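Local coordinates for protein benzoylformate Decarboxylase (PDB 4K9Q) that probably decarboxylates benzoylformate with the help of bound thiamine diphosphate and a magnesium ion, at residues L201-S206 against W229-A234; A272-Y277 against S290-V295. All blocks are in the same frame, centred on the assembly; numbering follows the deposited sequence.

Contact 1: L201-S206 against W229-A234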
loop_
_atom_site.group_PDB
_atom_site.type_symbol
_atom_site.label_atom_id
_atom_site.label_comp_id
_atom_site.label_asym_id
_atom_site.label_seq_id
_atom_site.Cartn_x
_atom_site.Cartn_y
_atom_site.Cartn_z
ATOM N N LEU A 201 12.837 39.596 6.224
ATOM C CA LEU A 201 12.045 39.552 4.999
ATOM C C LEU A 201 10.943 38.519 5.178
ATOM O O LEU A 201 11.179 37.436 5.709
ATOM C CB LEU A 201 12.939 39.215 3.796
ATOM C CG LEU A 201 12.287 38.970 2.427
ATOM C CD1 LEU A 201 13.181 39.463 1.281
ATOM C CD2 LEU A 201 11.967 37.485 2.264
ATOM N N LEU A 202 9.732 38.867 4.759
ATOM C CA LEU A 202 8.585 37.984 4.933
ATOM C C LEU A 202 8.219 37.290 3.629
ATOM O O LEU A 202 8.187 37.920 2.574
ATOM C CB LEU A 202 7.386 38.775 5.457
ATOM C CG LEU A 202 7.484 39.347 6.867
ATOM C CD1 LEU A 202 6.329 40.286 7.133
ATOM C CD2 LEU A 202 7.480 38.219 7.866
ATOM N N ILE A 203 7.956 35.987 3.711
ATOM C CA ILE A 203 7.443 35.228 2.574
ATOM C C ILE A 203 6.123 34.614 3.013
ATOM O O ILE A 203 6.082 33.840 3.968
ATOM C CB ILE A 203 8.414 34.124 2.133
ATOM C CG1 ILE A 203 9.755 34.740 1.716
ATOM C CG2 ILE A 203 7.802 33.295 0.981
ATOM C CD1 ILE A 203 10.798 33.708 1.344
ATOM N N TYR A 204 5.039 34.980 2.336
ATOM C CA TYR A 204 3.701 34.507 2.716
ATOM C C TYR A 204 3.173 33.481 1.711
ATOM O O TYR A 204 3.316 33.656 0.499
ATOM C CB TYR A 204 2.709 35.674 2.768
ATOM C CG TYR A 204 2.778 36.565 3.988
ATOM C CD1 TYR A 204 3.756 36.397 4.962
ATOM C CD2 TYR A 204 1.849 37.585 4.163
ATOM C CE1 TYR A 204 3.803 37.227 6.085
ATOM C CE2 TYR A 204 1.887 38.414 5.275
ATOM C CZ TYR A 204 2.863 38.231 6.230
ATOM O OH TYR A 204 2.881 39.061 7.326
ATOM N N GLY A 205 2.565 32.418 2.223
ATOM C CA GLY A 205 1.939 31.413 1.386
ATOM C C GLY A 205 0.451 31.292 1.637
ATOM O O GLY A 205 -0.131 32.002 2.470
ATOM N N SER A 206 -0.174 30.357 0.931
ATOM C CA SER A 206 -1.628 30.323 0.853
ATOM C C SER A 206 -2.394 29.792 2.065
ATOM O O SER A 206 -3.616 29.857 2.067
ATOM C CB SER A 206 -2.060 29.604 -0.420
ATOM O OG SER A 206 -1.539 30.312 -1.537
ATOM N N TRP A 229 7.057 38.989 0.159
ATOM C CA TRP A 229 6.996 38.293 -1.121
ATOM C C TRP A 229 5.984 37.174 -1.016
ATOM O O TRP A 229 5.831 36.579 0.045
ATOM C CB TRP A 229 8.336 37.645 -1.440
ATOM C CG TRP A 229 9.428 38.607 -1.784
ATOM C CD1 TRP A 229 10.205 39.310 -0.912
ATOM C CD2 TRP A 229 9.880 38.948 -3.097
ATOM N NE1 TRP A 229 11.113 40.078 -1.606
ATOM C CE2 TRP A 229 10.939 39.866 -2.947
ATOM C CE3 TRP A 229 9.499 38.557 -4.387
ATOM C CZ2 TRP A 229 11.612 40.413 -4.040
ATOM C CZ3 TRP A 229 10.173 39.100 -5.473
ATOM C CH2 TRP A 229 11.214 40.015 -5.290
ATOM N N ALA A 230 5.320 36.855 -2.119
ATOM C CA ALA A 230 4.498 35.654 -2.161
ATOM C C ALA A 230 5.409 34.453 -2.413
ATOM O O ALA A 230 6.327 34.513 -3.243
ATOM C CB ALA A 230 3.423 35.766 -3.248
ATOM N N ALA A 231 5.174 33.365 -1.685
ATOM C CA ALA A 231 5.915 32.128 -1.917
ATOM C C ALA A 231 5.772 31.686 -3.379
ATOM O O ALA A 231 4.780 32.021 -4.028
ATOM C CB ALA A 231 5.416 31.041 -0.980
ATOM N N PRO A 232 6.763 30.940 -3.902
ATOM C CA PRO A 232 6.638 30.445 -5.282
ATOM C C PRO A 232 5.397 29.579 -5.431
ATOM O O PRO A 232 5.071 28.792 -4.531
ATOM C CB PRO A 232 7.902 29.589 -5.472
ATOM C CG PRO A 232 8.327 29.215 -4.071
ATOM C CD PRO A 232 7.965 30.413 -3.226
ATOM N N PHE A 233 4.702 29.725 -6.556
ATOM C CA PHE A 233 3.526 28.897 -6.814
ATOM C C PHE A 233 2.493 28.943 -5.688
ATOM O O PHE A 233 1.929 27.918 -5.295
ATOM C CB PHE A 233 3.945 27.464 -7.140
ATOM C CG PHE A 233 4.465 27.317 -8.535
ATOM C CD1 PHE A 233 3.587 27.195 -9.592
ATOM C CD2 PHE A 233 5.829 27.351 -8.796
ATOM C CE1 PHE A 233 4.052 27.087 -10.890
ATOM C CE2 PHE A 233 6.299 27.241 -10.100
ATOM C CZ PHE A 233 5.408 27.116 -11.141
ATOM N N ALA A 234 2.248 30.143 -5.171
ATOM C CA ALA A 234 1.182 30.332 -4.197
ATOM C C ALA A 234 -0.157 30.292 -4.928
ATOM O O ALA A 234 -0.462 31.162 -5.743
ATOM C CB ALA A 234 1.356 31.648 -3.448
#
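L201 lays its CD1 methyl against the pyrrole part of the W229 indole. L201 CD1 lies 3.7 Å from W229 CD1, an apolar contact, and nearly as close to NE1; it meets the ring obliquely. L201 reaches it because CG is anti to the backbone N (chi1 174°). Next along the same sheet face, I203 CG2 packs 3.8 Å from A231 CB, just past the end of the second strand. At the far end S206 OG touches A234 CB at 3.7 Å, but its hydrogen bond goes to R236 O.

Three backbone hydrogen bonds set this spacing. W229 N donates to L202 O at 2.9 Å. Y204 N donates to W229 O at 2.9 Å. A231 N reaches Y204 O at 2.9 Å, where the second strand leaves the sheet for the type II turn A231-A234. W229 is thus gripped through both N and O. The pattern is that of parallel strands, with I203 paired to W229 and Y204 to A230. I203 CA also makes a CA-H...O contact with W229 O at 3.3 Å.

These are neighbouring strands of the six-stranded parallel sheet of the central domain, joined by a beta-alpha-beta crossover. The crossover helix 214-224 covers the face of L202 and Y204, with F220 and A221 against both; Y204 OH bonds to G217 O. On the other face helix 254-260 meets W229 through Q260. Strand 266-270 flanks 201-204 on its other edge.

Contact 2: A272-Y277 against S290-V295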
loop_
_atom_site.group_PDB
_atom_site.type_symbol
_atom_site.label_atom_id
_atom_site.label_comp_id
_atom_site.label_asym_id
_atom_site.label_seq_id
_atom_site.Cartn_x
_atom_site.Cartn_y
_atom_site.Cartn_z
ATOM N N ALA A 272 3.490 28.519 4.122
ATOM C CA ALA A 272 4.005 27.996 2.863
ATOM C C ALA A 272 4.991 26.859 3.069
ATOM O O ALA A 272 5.661 26.785 4.101
ATOM C CB ALA A 272 4.702 29.111 2.095
ATOM N N PRO A 273 5.114 25.991 2.057
ATOM C CA PRO A 273 6.250 25.069 1.968
ATOM C C PRO A 273 7.560 25.853 1.880
ATOM O O PRO A 273 7.598 27.009 1.433
ATOM C CB PRO A 273 6.028 24.355 0.626
ATOM C CG PRO A 273 4.591 24.604 0.267
ATOM C CD PRO A 273 4.242 25.927 0.867
ATOM N N VAL A 274 8.642 25.215 2.292
ATOM C CA VAL A 274 9.963 25.797 2.128
ATOM C C VAL A 274 10.808 24.808 1.324
ATOM O O VAL A 274 11.379 23.881 1.900
ATOM C CB VAL A 274 10.613 26.090 3.514
ATOM C CG1 VAL A 274 12.102 26.440 3.378
ATOM C CG2 VAL A 274 9.887 27.223 4.206
ATOM N N PHE A 275 10.848 24.947 -0.005
ATOM C CA PHE A 275 10.006 25.845 -0.792
ATOM C C PHE A 275 9.415 25.048 -1.948
ATOM O O PHE A 275 9.940 23.987 -2.312
ATOM C CB PHE A 275 10.837 26.977 -1.415
ATOM C CG PHE A 275 11.216 28.063 -0.460
ATOM C CD1 PHE A 275 10.255 28.937 0.027
ATOM C CD2 PHE A 275 12.541 28.227 -0.072
ATOM C CE1 PHE A 275 10.599 29.960 0.890
ATOM C CE2 PHE A 275 12.898 29.249 0.799
ATOM C CZ PHE A 275 11.928 30.113 1.282
ATOM N N ARG A 276 8.359 25.583 -2.559
ATOM C CA ARG A 276 7.709 24.917 -3.685
ATOM C C ARG A 276 8.462 25.226 -4.980
ATOM O O ARG A 276 7.990 25.978 -5.846
ATOM C CB ARG A 276 6.230 25.313 -3.765
ATOM C CG ARG A 276 5.434 24.544 -4.805
ATOM C CD ARG A 276 3.968 24.895 -4.681
ATOM N NE ARG A 276 3.379 24.256 -3.507
ATOM C CZ ARG A 276 2.230 24.642 -2.957
ATOM N NH1 ARG A 276 1.565 25.667 -3.473
ATOM N NH2 ARG A 276 1.757 24.006 -1.895
ATOM N N TYR A 277 9.648 24.639 -5.096
ATOM C CA TYR A 277 10.480 24.817 -6.280
ATOM C C TYR A 277 9.912 24.055 -7.470
ATOM O O TYR A 277 9.101 23.148 -7.314
ATOM C CB TYR A 277 11.885 24.299 -6.010
ATOM C CG TYR A 277 12.655 24.997 -4.912
ATOM C CD1 TYR A 277 12.957 26.350 -4.992
ATOM C CD2 TYR A 277 13.142 24.276 -3.817
ATOM C CE1 TYR A 277 13.702 26.973 -3.992
ATOM C CE2 TYR A 277 13.887 24.894 -2.820
ATOM C CZ TYR A 277 14.166 26.239 -2.918
ATOM O OH TYR A 277 14.916 26.854 -1.937
ATOM N N SER A 290 22.284 34.207 6.330
ATOM C CA SER A 290 20.901 34.314 6.783
ATOM C C SER A 290 20.431 33.029 7.457
ATOM O O SER A 290 21.100 31.990 7.395
ATOM C CB SER A 290 19.967 34.677 5.625
ATOM O OG SER A 290 19.941 33.653 4.649
ATOM N N THR A 291 19.292 33.121 8.130
ATOM C CA THR A 291 18.640 31.956 8.727
ATOM C C THR A 291 17.158 32.099 8.418
ATOM O O THR A 291 16.710 33.174 8.009
ATOM C CB THR A 291 18.853 31.859 10.247
ATOM O OG1 THR A 291 18.207 32.959 10.900
ATOM C CG2 THR A 291 20.350 31.860 10.580
ATOM N N LEU A 292 16.403 31.024 8.602
ATOM C CA LEU A 292 14.999 31.011 8.201
ATOM C C LEU A 292 14.074 30.473 9.290
ATOM O O LEU A 292 14.419 29.520 10.000
ATOM C CB LEU A 292 14.840 30.193 6.910
ATOM C CG LEU A 292 13.445 30.031 6.295
ATOM C CD1 LEU A 292 13.517 29.943 4.757
ATOM C CD2 LEU A 292 12.764 28.801 6.873
ATOM N N LEU A 293 12.895 31.090 9.404
ATOM C CA LEU A 293 11.817 30.564 10.238
ATOM C C LEU A 293 10.678 30.148 9.316
ATOM O O LEU A 293 10.431 30.813 8.304
ATOM C CB LEU A 293 11.304 31.630 11.209
ATOM C CG LEU A 293 12.359 32.283 12.101
ATOM C CD1 LEU A 293 11.741 33.384 12.940
ATOM C CD2 LEU A 293 13.009 31.239 12.979
ATOM N N GLN A 294 9.990 29.059 9.666
ATOM C CA GLN A 294 8.844 28.572 8.888
ATOM C C GLN A 294 7.638 28.282 9.787
ATOM O O GLN A 294 7.785 27.650 10.826
ATOM C CB GLN A 294 9.206 27.276 8.144
ATOM C CG GLN A 294 8.061 26.756 7.259
ATOM C CD GLN A 294 8.316 25.371 6.689
ATOM O OE1 GLN A 294 9.247 24.679 7.098
ATOM N NE2 GLN A 294 7.490 24.967 5.724
ATOM N N VAL A 295 6.454 28.733 9.375
ATOM C CA VAL A 295 5.190 28.331 10.003
ATOM C C VAL A 295 4.329 27.701 8.915
ATOM O O VAL A 295 4.159 28.298 7.848
ATOM C CB VAL A 295 4.427 29.553 10.569
ATOM C CG1 VAL A 295 3.008 29.169 11.016
ATOM C CG2 VAL A 295 5.206 30.193 11.714
#
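V274 overlaps the side-chain amide of Q294. Its CG2 methyl sits 3.5 Å from Q294 CD and also touches CG and NE2. The two side chains run past each other in opposite directions. Q294 is extended, with CG anti to its own nitrogen (chi1 -177°), and this carries the amide from the strand to the loop.

The amide then makes the one hydrogen bond between the segments. Q294 NE2 donates to A272 O at 3.0 Å, with an N-H...O angle of 157°. The donor lies in the carbonyl plane, on a lone pair of the oxygen. The oxygen lies 14° out of the glutamine amide plane, so the bond favours one rotation of that amide.

The other branch of V274 faces L292. V274 CG1 and L292 CD1 meet tip to tip at 4.0 Å. L292 CD1 also meets the F275 ring, 3.8 Å from CZ, at an oblique angle. V274 CG1 itself lies over one face of that ring, toward its rim. One leucine methyl is therefore shared by a valine methyl and a phenylalanine ring. The peptide bond before F275 is cis.

Segment 272-277 lies in the loop that follows strand 266-270. Strand 291-296 lies beside 266-270 in the parallel sheet. V269 touches V274, F275 and L292 and so adds to the cluster. L257 of helix 254-260 packs on F275.

The contact combines buried apolar packing with one polar tie. The Q294 amide satisfies a loop carbonyl that takes no backbone hydrogen bond from segment 290-295, while the methyls and the ring supply the rest of the contact.

Contacts 1 and 2 both reach the same parallel sheet of the central domain, with centres about 9 Å apart. Strand 266-270 runs between strands 201-204 and 291-296, and its following loop, which holds 272-277, brings the two contacts together. A272 CB lies 3.7 Å from both G205 CA and A231 CB. Further out, R276 NH1 probably hydrogen-bonds F233 O at 2.9 Å, and P232 CB packs against R276 O. R276 also forms a salt bridge with E235. F233 and R276 both pack on L109 of a second subunit, so the joined loops face a subunit interface. Both contacts lie away from the thiamine diphosphate and magnesium sites.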